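Local coordinates for protein MdcA (Pseudomonas aeruginosa, PDB 5VIT) that serves as the alpha subunit of malonate decarboxylase and probably acts as the transferase that moves malonate onto the enzyme's acyl carrier protein, at residues 221-229 with 544-552; 266-277 with 294-305. All blocks are in the same frame, centred on the assembly; numbering follows the deposited sequence.

Contact 1. Residues 221-229 with 544-552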
loop_
_atom_site.group_PDB
_atom_site.type_symbol
_atom_site.label_atom_id
_atom_site.label_comp_id
_atom_site.label_asym_id
_atom_site.label_seq_id
_atom_site.Cartn_x
_atom_site.Cartn_y
_atom_site.Cartn_z
ATOM N N TYR A 221 32.736 -18.951 -25.960
ATOM C CA TYR A 221 32.552 -18.329 -24.664
ATOM C C TYR A 221 31.068 -18.317 -24.286
ATOM O O TYR A 221 30.203 -18.029 -25.112
ATOM C CB TYR A 221 33.134 -16.911 -24.665
ATOM C CG TYR A 221 33.148 -16.288 -23.294
ATOM C CD1 TYR A 221 34.240 -16.445 -22.443
ATOM C CD2 TYR A 221 32.053 -15.559 -22.833
ATOM C CE1 TYR A 221 34.240 -15.882 -21.169
ATOM C CE2 TYR A 221 32.044 -14.994 -21.570
ATOM C CZ TYR A 221 33.135 -15.158 -20.741
ATOM O OH TYR A 221 33.102 -14.593 -19.486
ATOM N N ILE A 222 30.773 -18.666 -23.042
ATOM C CA ILE A 222 29.409 -18.585 -22.553
ATOM C C ILE A 222 29.366 -17.652 -21.355
ATOM O O ILE A 222 30.081 -17.843 -20.386
ATOM C CB ILE A 222 28.844 -19.969 -22.176
ATOM C CG1 ILE A 222 28.888 -20.900 -23.386
ATOM C CG2 ILE A 222 27.415 -19.841 -21.664
ATOM C CD1 ILE A 222 28.488 -22.330 -23.094
ATOM N N GLU A 223 28.526 -16.626 -21.435
ATOM C CA GLU A 223 28.317 -15.717 -20.322
ATOM C C GLU A 223 27.116 -16.158 -19.475
ATOM O O GLU A 223 26.019 -16.351 -19.999
ATOM C CB GLU A 223 28.107 -14.294 -20.840
ATOM C CG GLU A 223 27.881 -13.277 -19.743
ATOM C CD GLU A 223 29.155 -12.982 -18.976
ATOM O OE1 GLU A 223 30.260 -13.191 -19.526
ATOM O OE2 GLU A 223 29.053 -12.544 -17.823
ATOM N N PRO A 224 27.314 -16.324 -18.162
ATOM C CA PRO A 224 26.165 -16.659 -17.295
ATOM C C PRO A 224 25.369 -15.409 -16.911
ATOM O O PRO A 224 25.348 -15.020 -15.750
ATOM C CB PRO A 224 26.827 -17.297 -16.068
ATOM C CG PRO A 224 28.184 -16.643 -16.002
ATOM C CD PRO A 224 28.598 -16.364 -17.441
ATOM N N LEU A 225 24.695 -14.809 -17.883
ATOM C CA LEU A 225 24.189 -13.444 -17.748
ATOM C C LEU A 225 23.157 -13.257 -16.628
ATOM O O LEU A 225 23.176 -12.235 -15.918
ATOM C CB LEU A 225 23.589 -12.982 -19.080
ATOM C CG LEU A 225 23.251 -11.494 -19.160
ATOM C CD1 LEU A 225 24.537 -10.633 -19.064
ATOM C CD2 LEU A 225 22.446 -11.197 -20.431
ATOM N N PHE A 226 22.279 -14.243 -16.461
ATOM C CA PHE A 226 21.152 -14.119 -15.543
ATOM C C PHE A 226 21.381 -14.791 -14.199
ATOM O O PHE A 226 20.539 -14.671 -13.295
ATOM C CB PHE A 226 19.886 -14.693 -16.186
ATOM C CG PHE A 226 19.366 -13.874 -17.327
ATOM C CD1 PHE A 226 18.270 -13.062 -17.160
ATOM C CD2 PHE A 226 19.990 -13.918 -18.575
ATOM C CE1 PHE A 226 17.777 -12.306 -18.210
ATOM C CE2 PHE A 226 19.519 -13.162 -19.637
ATOM C CZ PHE A 226 18.408 -12.355 -19.461
ATOM N N THR A 227 22.507 -15.487 -14.059
ATOM C CA THR A 227 22.861 -16.107 -12.777
ATOM C C THR A 227 23.128 -15.046 -11.702
ATOM O O THR A 227 23.932 -14.127 -11.886
ATOM C CB THR A 227 24.106 -17.047 -12.903
ATOM O OG1 THR A 227 23.796 -18.124 -13.795
ATOM C CG2 THR A 227 24.469 -17.659 -11.543
ATOM N N ARG A 228 22.438 -15.180 -10.577
ATOM C CA ARG A 228 22.599 -14.245 -9.485
ATOM C C ARG A 228 23.045 -14.998 -8.230
ATOM O O ARG A 228 22.485 -16.031 -7.874
ATOM C CB ARG A 228 21.288 -13.462 -9.244
ATOM C CG ARG A 228 21.003 -12.321 -10.274
ATOM C CD ARG A 228 22.151 -11.323 -10.317
ATOM N NE ARG A 228 22.057 -10.266 -11.335
ATOM C CZ ARG A 228 22.532 -10.386 -12.574
ATOM N NH1 ARG A 228 23.064 -11.531 -12.974
ATOM N NH2 ARG A 228 22.446 -9.386 -13.435
ATOM N N ASP A 229 24.071 -14.467 -7.583
ATOM C CA ASP A 229 24.630 -14.994 -6.333
ATOM C C ASP A 229 23.701 -14.652 -5.167
ATOM O O ASP A 229 23.585 -13.488 -4.802
ATOM C CB ASP A 229 26.030 -14.385 -6.126
ATOM C CG ASP A 229 26.812 -15.011 -4.972
ATOM O OD1 ASP A 229 26.221 -15.692 -4.097
ATOM O OD2 ASP A 229 28.045 -14.789 -4.949
ATOM N N LEU A 544 23.672 -31.442 -9.211
ATOM C CA LEU A 544 23.628 -31.355 -10.676
ATOM C C LEU A 544 24.094 -30.012 -11.221
ATOM O O LEU A 544 24.739 -29.961 -12.262
ATOM C CB LEU A 544 22.220 -31.644 -11.182
ATOM C CG LEU A 544 21.821 -33.107 -11.050
ATOM C CD1 LEU A 544 20.414 -33.314 -11.538
ATOM C CD2 LEU A 544 22.799 -33.972 -11.813
ATOM N N TYR A 545 23.779 -28.925 -10.518
ATOM C CA TYR A 545 24.222 -27.599 -10.945
ATOM C C TYR A 545 25.730 -27.462 -10.771
ATOM O O TYR A 545 26.267 -27.710 -9.701
ATOM C CB TYR A 545 23.479 -26.497 -10.165
ATOM C CG TYR A 545 23.987 -25.086 -10.416
ATOM C CD1 TYR A 545 24.370 -24.667 -11.689
ATOM C CD2 TYR A 545 24.052 -24.155 -9.373
ATOM C CE1 TYR A 545 24.833 -23.368 -11.911
ATOM C CE2 TYR A 545 24.505 -22.861 -9.584
ATOM C CZ TYR A 545 24.896 -22.472 -10.853
ATOM O OH TYR A 545 25.335 -21.187 -11.047
ATOM N N GLN A 546 26.401 -27.060 -11.843
ATOM C CA GLN A 546 27.842 -26.879 -11.865
ATOM C C GLN A 546 28.160 -25.405 -12.031
ATOM O O GLN A 546 28.262 -24.935 -13.154
ATOM C CB GLN A 546 28.469 -27.648 -13.035
ATOM C CG GLN A 546 28.117 -29.118 -13.110
ATOM C CD GLN A 546 28.935 -29.949 -12.162
ATOM O OE1 GLN A 546 28.454 -30.375 -11.106
ATOM N NE2 GLN A 546 30.193 -30.189 -12.530
ATOM N N PRO A 547 28.325 -24.664 -10.927
ATOM C CA PRO A 547 28.511 -23.215 -11.120
ATOM C C PRO A 547 29.775 -22.878 -11.908
ATOM O O PRO A 547 30.781 -23.562 -11.745
ATOM C CB PRO A 547 28.592 -22.661 -9.688
ATOM C CG PRO A 547 28.756 -23.835 -8.800
ATOM C CD PRO A 547 28.271 -25.058 -9.509
ATOM N N PRO A 548 29.712 -21.854 -12.778
ATOM C CA PRO A 548 30.938 -21.401 -13.445
ATOM C C PRO A 548 31.933 -20.874 -12.425
ATOM O O PRO A 548 31.538 -20.505 -11.312
ATOM C CB PRO A 548 30.456 -20.283 -14.389
ATOM C CG PRO A 548 29.111 -19.913 -13.922
ATOM C CD PRO A 548 28.522 -21.109 -13.225
ATOM N N ALA A 549 33.202 -20.852 -12.813
ATOM C CA ALA A 549 34.310 -20.494 -11.937
ATOM C C ALA A 549 34.022 -19.258 -11.077
ATOM O O ALA A 549 34.214 -19.256 -9.862
ATOM C CB ALA A 549 35.555 -20.271 -12.780
ATOM N N ARG A 550 33.567 -18.214 -11.751
ATOM C CA ARG A 550 33.114 -16.952 -11.178
ATOM C C ARG A 550 32.344 -17.076 -9.860
ATOM O O ARG A 550 32.488 -16.248 -8.957
ATOM C CB ARG A 550 32.241 -16.290 -12.246
ATOM C CG ARG A 550 31.648 -14.954 -11.988
ATOM C CD ARG A 550 30.735 -14.602 -13.184
ATOM N NE ARG A 550 31.293 -15.052 -14.459
ATOM C CZ ARG A 550 31.053 -14.480 -15.636
ATOM N NH1 ARG A 550 30.269 -13.415 -15.703
ATOM N NH2 ARG A 550 31.612 -14.962 -16.745
ATOM N N PHE A 551 31.526 -18.120 -9.764
ATOM C CA PHE A 551 30.621 -18.306 -8.646
ATOM C C PHE A 551 31.063 -19.415 -7.714
ATOM O O PHE A 551 30.306 -19.810 -6.837
ATOM C CB PHE A 551 29.204 -18.616 -9.153
ATOM C CG PHE A 551 28.563 -17.478 -9.908
ATOM C CD1 PHE A 551 28.154 -16.324 -9.241
ATOM C CD2 PHE A 551 28.348 -17.567 -11.278
ATOM C CE1 PHE A 551 27.560 -15.281 -9.936
ATOM C CE2 PHE A 551 27.752 -16.524 -11.973
ATOM C CZ PHE A 551 27.367 -15.382 -11.305
ATOM N N ARG A 552 32.278 -19.923 -7.907
ATOM C CA ARG A 552 32.760 -21.049 -7.114
ATOM C C ARG A 552 33.469 -20.607 -5.830
ATOM O O ARG A 552 34.190 -19.606 -5.804
ATOM C CB ARG A 552 33.709 -21.928 -7.941
ATOM C CG ARG A 552 33.187 -23.330 -8.165
ATOM C CD ARG A 552 34.195 -24.181 -8.884
ATOM N NE ARG A 552 33.581 -24.850 -10.023
ATOM C CZ ARG A 552 34.259 -25.551 -10.922
ATOM N NH1 ARG A 552 35.577 -25.673 -10.806
ATOM N NH2 ARG A 552 33.619 -26.125 -11.937
HETATM O O HOH W 1 25.464 -20.188 -13.546
#

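Contact 2. Residues 266-277 with 294-305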
loop_
_atom_site.group_PDB
_atom_site.type_symbol
_atom_site.label_atom_id
_atom_site.label_comp_id
_atom_site.label_asym_id
_atom_site.label_seq_id
_atom_site.Cartn_x
_atom_site.Cartn_y
_atom_site.Cartn_z
ATOM N N ALA A 266 15.306 -12.410 -8.410
ATOM C CA ALA A 266 15.945 -13.583 -7.833
ATOM C C ALA A 266 15.382 -13.828 -6.419
ATOM O O ALA A 266 15.104 -14.969 -6.036
ATOM C CB ALA A 266 17.466 -13.411 -7.805
ATOM N N ALA A 267 15.175 -12.742 -5.671
ATOM C CA ALA A 267 14.602 -12.810 -4.326
ATOM C C ALA A 267 13.184 -13.397 -4.303
ATOM O O ALA A 267 12.826 -14.172 -3.402
ATOM C CB ALA A 267 14.605 -11.402 -3.679
ATOM N N ILE A 268 12.362 -13.004 -5.265
ATOM C CA ILE A 268 11.049 -13.615 -5.399
ATOM C C ILE A 268 11.196 -15.141 -5.562
ATOM O O ILE A 268 10.580 -15.917 -4.827
ATOM C CB ILE A 268 10.277 -13.037 -6.602
ATOM C CG1 ILE A 268 10.044 -11.536 -6.408
ATOM C CG2 ILE A 268 8.970 -13.827 -6.837
ATOM C CD1 ILE A 268 9.502 -10.848 -7.622
ATOM N N GLU A 269 12.028 -15.552 -6.516
ATOM C CA GLU A 269 12.243 -16.964 -6.789
ATOM C C GLU A 269 12.671 -17.732 -5.519
ATOM O O GLU A 269 12.120 -18.798 -5.212
ATOM C CB GLU A 269 13.284 -17.125 -7.897
ATOM C CG GLU A 269 12.894 -16.420 -9.198
ATOM C CD GLU A 269 14.076 -16.221 -10.117
ATOM O OE1 GLU A 269 15.061 -16.974 -9.975
ATOM O OE2 GLU A 269 14.036 -15.312 -10.982
ATOM N N LEU A 270 13.600 -17.153 -4.758
ATOM C CA LEU A 270 14.143 -17.816 -3.575
ATOM C C LEU A 270 13.202 -17.839 -2.363
ATOM O O LEU A 270 13.434 -18.613 -1.434
ATOM C CB LEU A 270 15.482 -17.177 -3.180
ATOM C CG LEU A 270 16.584 -17.511 -4.196
ATOM C CD1 LEU A 270 17.798 -16.665 -3.972
ATOM C CD2 LEU A 270 16.965 -19.001 -4.156
ATOM N N ILE A 271 12.130 -17.050 -2.357
ATOM C CA ILE A 271 11.224 -17.148 -1.210
ATOM C C ILE A 271 9.842 -17.725 -1.533
ATOM O O ILE A 271 8.994 -17.834 -0.647
ATOM C CB ILE A 271 11.055 -15.775 -0.490
ATOM C CG1 ILE A 271 10.206 -14.798 -1.317
ATOM C CG2 ILE A 271 12.423 -15.208 -0.152
ATOM C CD1 ILE A 271 9.907 -13.481 -0.613
ATOM N N LEU A 272 9.617 -18.141 -2.775
ATOM C CA LEU A 272 8.407 -18.921 -3.065
ATOM C C LEU A 272 8.270 -20.163 -2.151
ATOM O O LEU A 272 7.194 -20.391 -1.581
ATOM C CB LEU A 272 8.366 -19.344 -4.537
ATOM C CG LEU A 272 8.014 -18.243 -5.536
ATOM C CD1 LEU A 272 8.102 -18.761 -6.971
ATOM C CD2 LEU A 272 6.611 -17.687 -5.245
ATOM N N PRO A 273 9.354 -20.954 -1.979
ATOM C CA PRO A 273 9.159 -22.149 -1.139
ATOM C C PRO A 273 9.191 -21.885 0.375
ATOM O O PRO A 273 9.050 -22.824 1.161
ATOM C CB PRO A 273 10.312 -23.075 -1.556
ATOM C CG PRO A 273 11.319 -22.228 -2.206
ATOM C CD PRO A 273 10.700 -20.902 -2.578
ATOM N N THR A 274 9.340 -20.626 0.780
ATOM C CA THR A 274 9.233 -20.268 2.187
ATOM C C THR A 274 8.033 -19.365 2.404
ATOM O O THR A 274 6.969 -19.803 2.891
ATOM C CB THR A 274 10.517 -19.581 2.682
ATOM O OG1 THR A 274 10.889 -18.526 1.774
ATOM C CG2 THR A 274 11.643 -20.592 2.734
ATOM N N TYR A 275 8.196 -18.098 2.037
ATOM C CA TYR A 275 7.107 -17.140 2.166
ATOM C C TYR A 275 5.867 -17.565 1.362
ATOM O O TYR A 275 4.741 -17.531 1.868
ATOM C CB TYR A 275 7.567 -15.741 1.729
ATOM C CG TYR A 275 6.476 -14.721 1.895
ATOM C CD1 TYR A 275 6.028 -14.353 3.162
ATOM C CD2 TYR A 275 5.866 -14.146 0.786
ATOM C CE1 TYR A 275 4.994 -13.428 3.317
ATOM C CE2 TYR A 275 4.858 -13.219 0.928
ATOM C CZ TYR A 275 4.426 -12.864 2.189
ATOM O OH TYR A 275 3.406 -11.958 2.310
ATOM N N GLY A 276 6.071 -17.942 0.101
ATOM C CA GLY A 276 4.957 -18.370 -0.732
ATOM C C GLY A 276 4.239 -19.568 -0.130
ATOM O O GLY A 276 3.006 -19.612 -0.086
ATOM N N GLU A 277 5.029 -20.532 0.335
ATOM C CA GLU A 277 4.519 -21.707 1.034
ATOM C C GLU A 277 3.618 -21.301 2.203
ATOM O O GLU A 277 2.521 -21.843 2.364
ATOM C CB GLU A 277 5.689 -22.581 1.516
ATOM C CG GLU A 277 5.292 -23.895 2.178
ATOM C CD GLU A 277 4.423 -24.771 1.285
ATOM O OE1 GLU A 277 3.615 -25.544 1.835
ATOM O OE2 GLU A 277 4.544 -24.693 0.038
ATOM N N HIS A 294 17.325 -19.956 -14.468
ATOM C CA HIS A 294 17.989 -19.303 -13.341
ATOM C C HIS A 294 18.373 -20.344 -12.310
ATOM O O HIS A 294 17.503 -21.078 -11.838
ATOM C CB HIS A 294 17.085 -18.272 -12.648
ATOM C CG HIS A 294 16.687 -17.088 -13.491
ATOM N ND1 HIS A 294 15.827 -16.134 -13.038
ATOM C CD2 HIS A 294 17.037 -16.751 -14.760
ATOM C CE1 HIS A 294 15.658 -15.214 -13.992
ATOM N NE2 HIS A 294 16.380 -15.559 -15.023
ATOM N N PRO A 295 19.657 -20.392 -11.923
ATOM C CA PRO A 295 19.969 -21.262 -10.781
ATOM C C PRO A 295 19.107 -20.911 -9.543
ATOM O O PRO A 295 18.777 -21.786 -8.740
ATOM C CB PRO A 295 21.466 -21.005 -10.547
ATOM C CG PRO A 295 21.990 -20.699 -11.936
ATOM C CD PRO A 295 20.878 -19.846 -12.549
ATOM N N THR A 296 18.681 -19.658 -9.437
ATOM C CA THR A 296 17.896 -19.226 -8.283
ATOM C C THR A 296 16.464 -19.782 -8.289
ATOM O O THR A 296 15.738 -19.663 -7.297
ATOM C CB THR A 296 17.870 -17.689 -8.205
ATOM O OG1 THR A 296 17.527 -17.146 -9.493
ATOM C CG2 THR A 296 19.253 -17.184 -7.827
ATOM N N LEU A 297 16.075 -20.419 -9.391
ATOM C CA LEU A 297 14.756 -21.036 -9.489
ATOM C C LEU A 297 14.783 -22.499 -9.038
ATOM O O LEU A 297 13.737 -23.114 -8.842
ATOM C CB LEU A 297 14.221 -20.944 -10.923
ATOM C CG LEU A 297 12.718 -21.168 -11.079
ATOM C CD1 LEU A 297 11.949 -19.977 -10.527
ATOM C CD2 LEU A 297 12.330 -21.463 -12.541
ATOM N N ILE A 298 15.979 -23.053 -8.882
ATOM C CA ILE A 298 16.126 -24.458 -8.481
ATOM C C ILE A 298 15.289 -24.833 -7.247
ATOM O O ILE A 298 14.569 -25.831 -7.280
ATOM C CB ILE A 298 17.605 -24.818 -8.232
ATOM C CG1 ILE A 298 18.377 -24.765 -9.560
ATOM C CG2 ILE A 298 17.708 -26.207 -7.601
ATOM C CD1 ILE A 298 19.856 -25.012 -9.426
ATOM N N PRO A 299 15.338 -24.029 -6.169
ATOM C CA PRO A 299 14.484 -24.513 -5.077
ATOM C C PRO A 299 12.978 -24.403 -5.341
ATOM O O PRO A 299 12.231 -25.213 -4.787
ATOM C CB PRO A 299 14.891 -23.647 -3.878
ATOM C CG PRO A 299 15.852 -22.629 -4.389
ATOM C CD PRO A 299 16.325 -23.026 -5.727
ATOM N N ALA A 300 12.526 -23.451 -6.151
ATOM C CA ALA A 300 11.108 -23.450 -6.518
ATOM C C ALA A 300 10.733 -24.718 -7.314
ATOM O O ALA A 300 9.662 -25.290 -7.121
ATOM C CB ALA A 300 10.748 -22.203 -7.312
ATOM N N ILE A 301 11.614 -25.139 -8.214
ATOM C CA ILE A 301 11.395 -26.362 -8.997
ATOM C C ILE A 301 11.335 -27.638 -8.118
ATOM O O ILE A 301 10.380 -28.419 -8.205
ATOM C CB ILE A 301 12.493 -26.536 -10.068
ATOM C CG1 ILE A 301 12.448 -25.365 -11.066
ATOM C CG2 ILE A 301 12.346 -27.898 -10.771
ATOM C CD1 ILE A 301 13.697 -25.223 -11.960
ATOM N N GLU A 302 12.339 -27.820 -7.261
ATOM C CA GLU A 302 12.419 -28.983 -6.367
ATOM C C GLU A 302 11.238 -29.076 -5.411
ATOM O O GLU A 302 10.793 -30.180 -5.065
ATOM C CB GLU A 302 13.719 -28.936 -5.561
ATOM C CG GLU A 302 14.975 -28.894 -6.431
ATOM C CD GLU A 302 15.082 -30.137 -7.307
ATOM O OE1 GLU A 302 15.051 -31.257 -6.752
ATOM O OE2 GLU A 302 15.162 -29.995 -8.545
ATOM N N SER A 303 10.738 -27.912 -4.991
ATOM C CA SER A 303 9.612 -27.815 -4.062
ATOM C C SER A 303 8.294 -28.080 -4.738
ATOM O O SER A 303 7.283 -28.237 -4.067
ATOM C CB SER A 303 9.548 -26.425 -3.425
ATOM O OG SER A 303 10.764 -26.127 -2.794
ATOM N N GLY A 304 8.293 -28.067 -6.068
ATOM C CA GLY A 304 7.092 -28.397 -6.828
ATOM C C GLY A 304 6.212 -27.222 -7.223
ATOM O O GLY A 304 5.026 -27.397 -7.488
ATOM N N TRP A 305 6.784 -26.021 -7.253
ATOM C CA TRP A 305 6.060 -24.821 -7.687
ATOM C C TRP A 305 6.006 -24.704 -9.208
ATOM O O TRP A 305 5.025 -24.231 -9.776
ATOM C CB TRP A 305 6.720 -23.562 -7.114
ATOM C CG TRP A 305 6.461 -23.382 -5.661
ATOM C CD1 TRP A 305 7.039 -24.074 -4.634
ATOM C CD2 TRP A 305 5.540 -22.466 -5.060
ATOM N NE1 TRP A 305 6.530 -23.648 -3.434
ATOM C CE2 TRP A 305 5.614 -22.654 -3.667
ATOM C CE3 TRP A 305 4.676 -21.489 -5.564
ATOM C CZ2 TRP A 305 4.852 -21.908 -2.772
ATOM C CZ3 TRP A 305 3.924 -20.744 -4.675
ATOM C CH2 TRP A 305 4.015 -20.959 -3.294
HETATM O O HOH W 2 13.741 -20.775 -6.121
HETATM O O HOH W 3 6.916 -25.026 -0.958
#

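Contact 1. Residues 221-229 with 544-552
F551 and R550, from the 3-10 turn 549-551 near the C-terminus, clasp the type I beta turn P224-T227 in the loop that leads from strand 212-215 to helix 235-250. F551 lays its ring against T227: CG2 stands over one face, 3.8 Å from the ring centroid, in a CH-pi contact. That methyl lies anti to the backbone N of T227 (chi1 -63° for OG1), which turns it to the ring. The opposite face of F551 carries the CG of R550, and P224 CG touches the ring edge 4.1 Å from CE2. R550 itself runs out extended and bends at chi3 (-38°), laying one face of its guanidinium against P224 CD, 3.4 Å from NH2. The same group closes a salt bridge, NH1 to E223 OE2 at 2.6 Å, in which the nitrogen sits above the carboxylate plane. E223 is steadied by Y221, whose OH donates to OE1. P224 CG also packs on P548 CG at 4.0 Å. Deeper in, T227 OG1 is hydrogen-bonded to E315 and accepts a hydrogen bond from a water, whose oxygen lies 2.7 Å from T227 OG1 and 2.7 Å from Y545 OH.

Contact 2. Residues 266-277 with 294-305
W305 lies across the C-terminal part of 266-277, E269 reaches out from the N-terminal half, and between them the short helix 298-302 lies along the longer one, the axes 7.9 Å apart and 35° from parallel. The two helices belong to successive beta-alpha-beta crossovers of the mixed sheet (strands 256-259, 288-290 and 308-310). The indole fits where the long helix is kinked and widened by a pi-type turn at 272-276: L272 backs one face, G276 and E277 meet the edge, and CZ2 comes 3.0 Å from L272 O. G276 leaves room for the six-membered ring, its C 3.5 Å from W305 CH2. A Schellman motif with G304 at positive phi ends the short helix, W305 N bonding back to A300 O, and W305 then turns toward the long helix. P273 is the next bump, set against P299 and S303, with its CB 3.3 Å from S303 OG; that hydroxyl is tied back to P299 O. L270 CD2 wedges between T296 O and P299 CG. A water seals the seam, donating hydrogen bonds to E269 O and T296 O and accepting one from A300 N.

Extended beyond CG, E269 carries its carboxylate to H294 and T296. OE1 takes a 2.5 Å bond from T296 OG1 on its syn side. H294 ND1 donates in its ring plane to OE2 at 2.8 Å, and weakly to OE1. OE2 is also hydrogen-bonded to H259 ND1. Gripped at both oxygens, the carboxylate is fixed in rotation; with ND1 as donor, H294 would be held too, NE2 directed away from E269.

Overall arrangement
Contact 2 is nested within the long chain loop that contact 1 closes, and the two centres lie about 18 Å apart. They nevertheless abut. R228 O, from contact 1, packs on T296 CG2 at 3.4 Å, and P295 is met from both segments of contact 1, its CG 3.5 Å from Y545 OH and its CD 3.6 Å from T227 OG1. F226 CD1 approaches H294 NE2 to 3.8 Å. Helix 534-540 borders both, touching D229, Y545 and P547 of contact 1 and I298, P299 and S303 of contact 2. Contact 1 fastens the C-terminal segment to the linker after the first, parallel sheet, whereas contact 2 joins helices that connect strands of the mixed sheet.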